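Local atomic coordinates of Mannose/sialic acid-binding lectin (Polygonatum cyrtonema, PDB entry 3A0C), a protein that probably binds mannose and sialic acid, as an anti-HIV plant bulb-type lectin domain of the beta-prism II fold. Residues Pro7-Thr12 and Arg54-Asn59; Pro20-Ile25 and Leu34-Lys39. One frame throughout, in Å; residues are numbered along the deposited sequence.

Contact 1: Pro7-Thr12 and Arg54-Asn59; sequences PNSLFT and RLTLHN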
loop_
_atom_site.group_PDB
_atom_site.type_symbol
_atom_site.label_atom_id
_atom_site.label_comp_id
_atom_site.label_asym_id
_atom_site.label_seq_id
_atom_site.Cartn_x
_atom_site.Cartn_y
_atom_site.Cartn_z
ATOM N N PRO A 7 -11.581 -5.265 3.250
ATOM C CA PRO A 7 -12.287 -4.475 4.268
ATOM C C PRO A 7 -11.685 -4.780 5.626
ATOM O O PRO A 7 -12.393 -4.900 6.619
ATOM C CB PRO A 7 -13.713 -4.980 4.156
ATOM C CG PRO A 7 -13.478 -6.450 3.991
ATOM C CD PRO A 7 -12.288 -6.536 3.017
ATOM N N ASN A 8 -10.366 -4.923 5.641
ATOM C CA ASN A 8 -9.637 -5.219 6.856
ATOM C C ASN A 8 -9.736 -4.100 7.877
ATOM O O ASN A 8 -10.202 -3.010 7.574
ATOM C CB ASN A 8 -8.170 -5.505 6.518
ATOM C CG ASN A 8 -7.746 -6.909 6.923
ATOM O OD1 ASN A 8 -8.481 -7.879 6.707
ATOM N ND2 ASN A 8 -6.557 -7.026 7.519
ATOM N N SER A 9 -9.285 -4.384 9.090
ATOM C CA SER A 9 -9.329 -3.411 10.160
ATOM C C SER A 9 -8.088 -3.422 11.032
ATOM O O SER A 9 -7.357 -4.401 11.091
ATOM C CB SER A 9 -10.569 -3.667 11.021
ATOM O OG SER A 9 -10.459 -3.039 12.286
ATOM N N LEU A 10 -7.841 -2.293 11.680
ATOM C CA LEU A 10 -6.730 -2.140 12.612
ATOM C C LEU A 10 -7.378 -2.043 14.001
ATOM O O LEU A 10 -7.833 -0.974 14.407
ATOM C CB LEU A 10 -5.961 -0.851 12.337
ATOM C CG LEU A 10 -4.869 -0.834 11.289
ATOM C CD1 LEU A 10 -4.165 0.515 11.383
ATOM C CD2 LEU A 10 -3.871 -1.944 11.548
ATOM N N PHE A 11 -7.441 -3.153 14.717
ATOM C CA PHE A 11 -8.051 -3.145 16.031
ATOM C C PHE A 11 -7.207 -2.395 17.050
ATOM O O PHE A 11 -6.100 -1.929 16.736
ATOM C CB PHE A 11 -8.319 -4.575 16.479
ATOM C CG PHE A 11 -9.231 -5.327 15.551
ATOM C CD1 PHE A 11 -8.717 -6.064 14.487
ATOM C CD2 PHE A 11 -10.614 -5.250 15.708
ATOM C CE1 PHE A 11 -9.571 -6.714 13.589
ATOM C CE2 PHE A 11 -11.477 -5.891 14.821
ATOM C CZ PHE A 11 -10.957 -6.624 13.761
ATOM N N THR A 12 -7.740 -2.257 18.263
ATOM C CA THR A 12 -7.047 -1.532 19.321
ATOM C C THR A 12 -5.622 -2.024 19.499
ATOM O O THR A 12 -5.373 -3.216 19.562
ATOM C CB THR A 12 -7.804 -1.645 20.668
ATOM O OG1 THR A 12 -9.105 -1.064 20.527
ATOM C CG2 THR A 12 -7.058 -0.910 21.764
ATOM N N ARG A 54 -11.623 0.367 16.574
ATOM C CA ARG A 54 -10.958 -0.303 15.464
ATOM C C ARG A 54 -11.087 0.634 14.272
ATOM O O ARG A 54 -12.043 1.388 14.176
ATOM C CB ARG A 54 -11.620 -1.641 15.138
ATOM C CG ARG A 54 -13.051 -1.542 14.658
ATOM C CD ARG A 54 -13.639 -2.920 14.396
ATOM N NE ARG A 54 -15.100 -2.930 14.488
ATOM C CZ ARG A 54 -15.918 -2.546 13.517
ATOM N NH1 ARG A 54 -15.434 -2.117 12.357
ATOM N NH2 ARG A 54 -17.224 -2.590 13.712
ATOM N N LEU A 55 -10.104 0.613 13.387
ATOM C CA LEU A 55 -10.139 1.455 12.201
ATOM C C LEU A 55 -10.425 0.530 11.035
ATOM O O LEU A 55 -9.610 -0.315 10.694
ATOM C CB LEU A 55 -8.793 2.155 11.991
ATOM C CG LEU A 55 -8.731 3.006 10.716
ATOM C CD1 LEU A 55 -9.224 4.423 10.989
ATOM C CD2 LEU A 55 -7.310 3.019 10.198
ATOM N N THR A 56 -11.585 0.685 10.421
ATOM C CA THR A 56 -11.959 -0.167 9.319
ATOM C C THR A 56 -11.951 0.591 8.002
ATOM O O THR A 56 -12.455 1.713 7.926
ATOM C CB THR A 56 -13.378 -0.748 9.532
ATOM O OG1 THR A 56 -13.450 -1.394 10.807
ATOM C CG2 THR A 56 -13.710 -1.750 8.462
ATOM N N LEU A 57 -11.342 -0.009 6.977
ATOM C CA LEU A 57 -11.358 0.573 5.638
ATOM C C LEU A 57 -12.350 -0.295 4.830
ATOM O O LEU A 57 -12.065 -1.441 4.514
ATOM C CB LEU A 57 -9.969 0.537 4.980
ATOM C CG LEU A 57 -9.933 1.003 3.510
ATOM C CD1 LEU A 57 -10.430 2.423 3.418
ATOM C CD2 LEU A 57 -8.534 0.909 2.944
ATOM N N HIS A 58 -13.522 0.249 4.525
ATOM C CA HIS A 58 -14.547 -0.479 3.778
ATOM C C HIS A 58 -14.212 -0.598 2.300
ATOM O O HIS A 58 -13.369 0.137 1.784
ATOM C CB HIS A 58 -15.898 0.223 3.932
ATOM C CG HIS A 58 -16.384 0.279 5.342
ATOM N ND1 HIS A 58 -16.777 -0.847 6.032
ATOM C CD2 HIS A 58 -16.491 1.312 6.210
ATOM C CE1 HIS A 58 -17.106 -0.508 7.266
ATOM N NE2 HIS A 58 -16.942 0.796 7.402
ATOM N N ASN A 59 -14.893 -1.512 1.613
ATOM C CA ASN A 59 -14.646 -1.719 0.192
ATOM C C ASN A 59 -15.078 -0.566 -0.688
ATOM O O ASN A 59 -14.845 -0.600 -1.895
ATOM C CB ASN A 59 -15.335 -2.987 -0.311
ATOM C CG ASN A 59 -14.746 -4.247 0.273
ATOM O OD1 ASN A 59 -13.536 -4.382 0.400
ATOM N ND2 ASN A 59 -15.607 -5.190 0.616
#
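Leu10 and Leu55 face each other as an antiparallel hydrogen-bonded pair, and their side chains run side by side off the same face of the sheet, with Leu10 CB 4.1 Å from Leu55 CB. Two backbone bonds close this pair: Leu10 N to Leu55 O at 2.8 Å and Leu55 N to Leu10 O at 3.0 Å. This is the tightly packed side, where Phe32 covers both leucines and Leu87 of strand 86-89 reaches Leu55 and Leu57. Strand 9-10 is an outermost strand, within this chain, of a four-stranded antiparallel sheet, one of the three sheets whose apolar faces meet in the core of the beta-prism II fold. On the other face, around the Ser9-Thr56 pair, the contact is more polar and nearer solvent. With chi1 at 162°, the hydroxyl of Ser9 swings away from the backbone N and over the centre of the Phe11 ring, where OG also makes a weak 3.3 Å bond with Leu55 O. The Phe11 ring and the Arg54 chain lie alongside each other, with CE2 of Phe11 3.7 Å from CD of Arg54 and the ring and guanidinium planes 56° apart. From there Arg54 NH1 reaches back along its own strand to Thr56 OG1, 2.6 Å away and in the guanidinium plane, while NH2 has a weak bond to Asn70. Toward Pro7, Leu57 N bonds to Asn8 O, and Pro7 CA makes a CA-H...O contact with Leu57 O, a buried carbonyl oxygen without a hydrogen-bond donor. Beside the exposed Pro7, Asn59 OD1 comes 3.6 Å from Pro7 CD, the amide lying alongside the proline ring.

Contact 2: Pro20-Ile25 and Leu34-Lys39; sequences PSYRLI and LYDSGK
This is a beta-hairpin contact between neighbouring antiparallel strands, 22-26 and 32-36, the two inner strands of a four-stranded sheet, toward the end remote from the turn that joins them, at the surface. Arg23 and Tyr35 form the hydrogen-bonded pair: Tyr35 N gives a nearly straight 2.8 Å bond to Arg23 O, and Arg23 N returns one to Tyr35 O. On the inner face, Leu24 CD1 packs 3.9 Å from Leu34 CB, the two side chains crossing at about a right angle beneath Leu89 and Val95. On the outer face, Ile25 CG2 meets the edge of the Tyr35 ring at CE2, 3.6 Å away, and Tyr35 OH bonds to Gln27. The side chain of Arg23 bends at chi2 (129°), laying one guanidinium face over Gly38 N. Gly38 sits in the type I' turn of Asp36 to Lys39, which leads into strand 39-43. Where strand gives way to turn, Ser37 N bonds to Ser21 O, and the hydroxyls Ser21 OG and Ser37 OG are 2.7 Å apart in a second bond. Beside them, Asp36 OD1 is flanked by the edge of the Tyr22 ring, 3.5 Å from CE2, with carboxylate and ring planes 83° apart. Asp36 OD2 forms a salt bridge with Arg93, which would be expected to keep the carboxylate ionised.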
loop_
_atom_site.group_PDB
_atom_site.type_symbol
_atom_site.label_atom_id
_atom_site.label_comp_id
_atom_site.label_asym_id
_atom_site.label_seq_id
_atom_site.Cartn_x
_atom_site.Cartn_y
_atom_site.Cartn_z
ATOM N N PRO A 20 11.516 5.860 7.592
ATOM C CA PRO A 20 12.562 5.697 8.608
ATOM C C PRO A 20 12.137 5.412 10.058
ATOM O O PRO A 20 12.770 4.593 10.732
ATOM C CB PRO A 20 13.352 6.995 8.482
ATOM C CG PRO A 20 12.314 7.983 8.056
ATOM C CD PRO A 20 11.572 7.212 7.004
ATOM N N SER A 21 11.081 6.069 10.543
ATOM C CA SER A 21 10.624 5.873 11.925
ATOM C C SER A 21 9.141 6.219 12.092
ATOM O O SER A 21 8.755 6.951 13.012
ATOM C CB SER A 21 11.468 6.740 12.859
ATOM O OG SER A 21 11.513 8.078 12.385
ATOM N N TYR A 22 8.316 5.663 11.209
ATOM C CA TYR A 22 6.882 5.933 11.205
ATOM C C TYR A 22 6.008 4.779 11.703
ATOM O O TYR A 22 6.234 3.620 11.362
ATOM C CB TYR A 22 6.464 6.343 9.783
ATOM C CG TYR A 22 7.325 7.446 9.189
ATOM C CD1 TYR A 22 7.475 7.570 7.807
ATOM C CD2 TYR A 22 7.991 8.358 10.009
ATOM C CE1 TYR A 22 8.272 8.566 7.254
ATOM C CE2 TYR A 22 8.780 9.367 9.468
ATOM C CZ TYR A 22 8.918 9.461 8.092
ATOM O OH TYR A 22 9.691 10.458 7.550
ATOM N N ARG A 23 5.007 5.127 12.510
ATOM C CA ARG A 23 4.060 4.164 13.065
ATOM C C ARG A 23 2.664 4.783 13.145
ATOM O O ARG A 23 2.454 5.790 13.812
ATOM C CB ARG A 23 4.463 3.736 14.478
ATOM C CG ARG A 23 5.936 3.830 14.785
ATOM C CD ARG A 23 6.147 4.616 16.084
ATOM N NE ARG A 23 7.425 4.304 16.727
ATOM C CZ ARG A 23 7.799 4.775 17.911
ATOM N NH1 ARG A 23 6.999 5.591 18.586
ATOM N NH2 ARG A 23 8.962 4.412 18.429
ATOM N N LEU A 24 1.715 4.159 12.466
ATOM C CA LEU A 24 0.338 4.615 12.453
ATOM C C LEU A 24 -0.404 3.641 13.355
ATOM O O LEU A 24 -0.613 2.487 12.981
ATOM C CB LEU A 24 -0.214 4.539 11.034
ATOM C CG LEU A 24 -1.628 5.057 10.835
ATOM C CD1 LEU A 24 -1.711 6.532 11.209
ATOM C CD2 LEU A 24 -2.016 4.844 9.397
ATOM N N ILE A 25 -0.814 4.115 14.526
ATOM C CA ILE A 25 -1.480 3.263 15.499
ATOM C C ILE A 25 -2.921 3.588 15.899
ATOM O O ILE A 25 -3.320 4.752 16.011
ATOM C CB ILE A 25 -0.621 3.169 16.793
ATOM C CG1 ILE A 25 -1.284 2.233 17.806
ATOM C CG2 ILE A 25 -0.462 4.537 17.413
ATOM C CD1 ILE A 25 -0.419 1.915 19.000
ATOM N N LEU A 34 -0.563 9.228 14.036
ATOM C CA LEU A 34 0.658 8.916 13.299
ATOM C C LEU A 34 1.868 9.394 14.089
ATOM O O LEU A 34 1.961 10.571 14.414
ATOM C CB LEU A 34 0.631 9.614 11.933
ATOM C CG LEU A 34 1.891 9.574 11.075
ATOM C CD1 LEU A 34 2.326 8.146 10.818
ATOM C CD2 LEU A 34 1.600 10.273 9.769
ATOM N N TYR A 35 2.788 8.485 14.405
ATOM C CA TYR A 35 3.984 8.846 15.156
ATOM C C TYR A 35 5.237 8.886 14.308
ATOM O O TYR A 35 5.426 8.051 13.425
ATOM C CB TYR A 35 4.212 7.866 16.296
ATOM C CG TYR A 35 3.247 8.067 17.431
ATOM C CD1 TYR A 35 3.404 9.122 18.321
ATOM C CD2 TYR A 35 2.156 7.220 17.599
ATOM C CE1 TYR A 35 2.494 9.338 19.360
ATOM C CE2 TYR A 35 1.239 7.422 18.630
ATOM C CZ TYR A 35 1.416 8.490 19.506
ATOM O OH TYR A 35 0.501 8.740 20.499
ATOM N N ASP A 36 6.091 9.865 14.587
ATOM C CA ASP A 36 7.358 10.023 13.884
ATOM C C ASP A 36 8.415 10.053 14.976
ATOM O O ASP A 36 8.612 11.076 15.619
ATOM C CB ASP A 36 7.391 11.337 13.103
ATOM C CG ASP A 36 8.667 11.500 12.284
ATOM O OD1 ASP A 36 9.648 10.765 12.550
ATOM O OD2 ASP A 36 8.690 12.370 11.388
ATOM N N SER A 37 9.079 8.921 15.185
ATOM C CA SER A 37 10.103 8.792 16.224
ATOM C C SER A 37 9.589 9.141 17.623
ATOM O O SER A 37 10.331 9.696 18.438
ATOM C CB SER A 37 11.309 9.676 15.907
ATOM O OG SER A 37 12.037 9.173 14.806
ATOM N N GLY A 38 8.326 8.832 17.899
ATOM C CA GLY A 38 7.782 9.137 19.206
ATOM C C GLY A 38 7.038 10.447 19.246
ATOM O O GLY A 38 6.423 10.777 20.243
ATOM N N LYS A 39 7.084 11.192 18.153
ATOM C CA LYS A 39 6.408 12.482 18.068
ATOM C C LYS A 39 5.121 12.369 17.260
ATOM O O LYS A 39 5.142 11.924 16.110
ATOM C CB LYS A 39 7.338 13.519 17.403
ATOM C CG LYS A 39 6.614 14.583 16.548
ATOM C CD LYS A 39 7.573 15.295 15.587
ATOM C CE LYS A 39 6.832 16.092 14.505
ATOM N NZ LYS A 39 5.993 17.208 15.049
#

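From the N terminus, after strand 3-5, the chain lays down 7-12, whose partner 54-59 arrives only after 41 intervening residues; contact 1 therefore closes a long loop. Contact 2 is nested inside it: 20-25 is followed after eight residues by 34-39, making a local hairpin closure. The long excursion contains the whole sheet 15-18, 22-26, 32-36 and 39-43, so contact 1 joins the strand before that sheet to the next strand after it. The two contacts belong to different faces of the prism, with centres about 19 Å apart and no direct touch. Strand 86-89, from the third sheet, meets leucines of both, and Phe32, at the start of contact 2's second strand, packs on contact 1.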